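Local coordinates for protein triosephosphate isomerase (Trichomonas vaginalis, PDB 4O4V) that probably interconverts D-glyceraldehyde 3-phosphate and dihydroxyacetone phosphate as a homodimeric isomerase of glycolysis and gluconeogenesis, at residues 192-195 / 201-204. Residues are numbered along the deposited sequence; the frame is centred on the assembly and turned at random.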
loop_
_atom_site.group_PDB
_atom_site.type_symbol
_atom_site.label_atom_id
_atom_site.label_comp_id
_atom_site.label_asym_id
_atom_site.label_seq_id
_atom_site.Cartn_x
_atom_site.Cartn_y
_atom_site.Cartn_z
ATOM N N ILE A 192 -2.539 -31.457 -5.957
ATOM C CA ILE A 192 -2.369 -30.661 -7.169
ATOM C C ILE A 192 -0.869 -30.447 -7.439
ATOM O O ILE A 192 -0.389 -30.607 -8.565
ATOM C CB ILE A 192 -3.088 -29.312 -7.042
ATOM C CG1 ILE A 192 -4.611 -29.494 -7.019
ATOM C CG2 ILE A 192 -2.670 -28.373 -8.174
ATOM C CD1 ILE A 192 -5.362 -28.355 -6.358
ATOM N N LEU A 193 -0.132 -30.031 -6.414
ATOM C CA LEU A 193 1.308 -29.887 -6.570
ATOM C C LEU A 193 1.931 -31.186 -7.053
ATOM O O LEU A 193 2.743 -31.191 -7.982
ATOM C CB LEU A 193 1.988 -29.463 -5.267
ATOM C CG LEU A 193 1.613 -28.084 -4.736
ATOM C CD1 LEU A 193 2.334 -27.862 -3.418
ATOM C CD2 LEU A 193 1.977 -26.983 -5.734
ATOM N N ALA A 194 1.569 -32.309 -6.446
ATOM C CA ALA A 194 2.184 -33.566 -6.826
ATOM C C ALA A 194 1.928 -33.881 -8.290
ATOM O O ALA A 194 2.840 -34.309 -9.008
ATOM C CB ALA A 194 1.698 -34.699 -5.943
ATOM N N ALA A 195 0.720 -33.618 -8.757
ATOM C CA ALA A 195 0.313 -33.950 -10.127
ATOM C C ALA A 195 0.938 -33.002 -11.139
ATOM O O ALA A 195 1.238 -33.422 -12.276
ATOM C CB ALA A 195 -1.186 -33.917 -10.246
ATOM N N ILE A 201 8.570 -31.799 -4.817
ATOM C CA ILE A 201 8.099 -30.473 -4.457
ATOM C C ILE A 201 6.896 -30.580 -3.526
ATOM O O ILE A 201 6.843 -29.866 -2.494
ATOM C CB ILE A 201 7.810 -29.643 -5.723
ATOM C CG1 ILE A 201 9.140 -29.291 -6.406
ATOM C CG2 ILE A 201 7.011 -28.352 -5.384
ATOM C CD1 ILE A 201 9.000 -28.735 -7.815
ATOM N N ALA A 202 5.927 -31.433 -3.835
ATOM C CA ALA A 202 4.748 -31.556 -2.996
ATOM C C ALA A 202 5.129 -31.937 -1.585
ATOM O O ALA A 202 4.451 -31.495 -0.614
ATOM C CB ALA A 202 3.806 -32.566 -3.595
ATOM N N ASN A 203 6.153 -32.758 -1.420
ATOM C CA ASN A 203 6.541 -33.216 -0.097
ATOM C C ASN A 203 7.287 -32.174 0.720
ATOM O O ASN A 203 7.408 -32.355 1.942
ATOM C CB ASN A 203 7.381 -34.501 -0.176
ATOM C CG ASN A 203 6.518 -35.717 -0.362
ATOM O OD1 ASN A 203 5.411 -35.770 0.159
ATOM N ND2 ASN A 203 6.973 -36.670 -1.155
ATOM N N LYS A 204 7.805 -31.141 0.081
ATOM C CA LYS A 204 8.560 -30.119 0.821
ATOM C C LYS A 204 7.793 -28.829 1.052
ATOM O O LYS A 204 8.114 -28.084 1.985
ATOM C CB LYS A 204 9.925 -29.836 0.177
ATOM C CG LYS A 204 9.903 -29.093 -1.085
ATOM C CD LYS A 204 11.347 -28.958 -1.629
ATOM C CE LYS A 204 11.450 -28.104 -2.887
ATOM N NZ LYS A 204 12.867 -28.109 -3.396
#
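The methyl group of Ala202 presses against the backbone of the helix 179-197 between Leu193 and Ala194, its CB 3.6 Å from the backbone N of Ala194. The short link between the helices brings them together, and the single methyl lets the CA atoms of Ala194 and Ala202 come to 5.0 Å. Ala194, itself partly exposed, is equally short and sets its CB beside that of Ala202 at 3.8 Å. Leu193 is buried. Its CB packs on Ala202 CB at 4.0 Å, while CG, anti to the carbonyl carbon (chi1 -65°), carries the branched end past the alanine. A long apolar side chain suits this place, since beyond the alanine it meets Trp158 and Val205 in neighbouring loops. Ile201 also touches Trp158, which thus receives side chains from both helices. The side chains that meet are all apolar, but polar bonds frame them: Arg190 NH1, further back on the first helix, hydrogen-bonds Ala202 O, and Lys204 NZ forms a salt bridge with Asp159. The contact lies in the helical arm of a beta-alpha-beta crossover of the TIM barrel, in which helices 179-197 and 199-204 link the parallel strands 161-165 and 207-209.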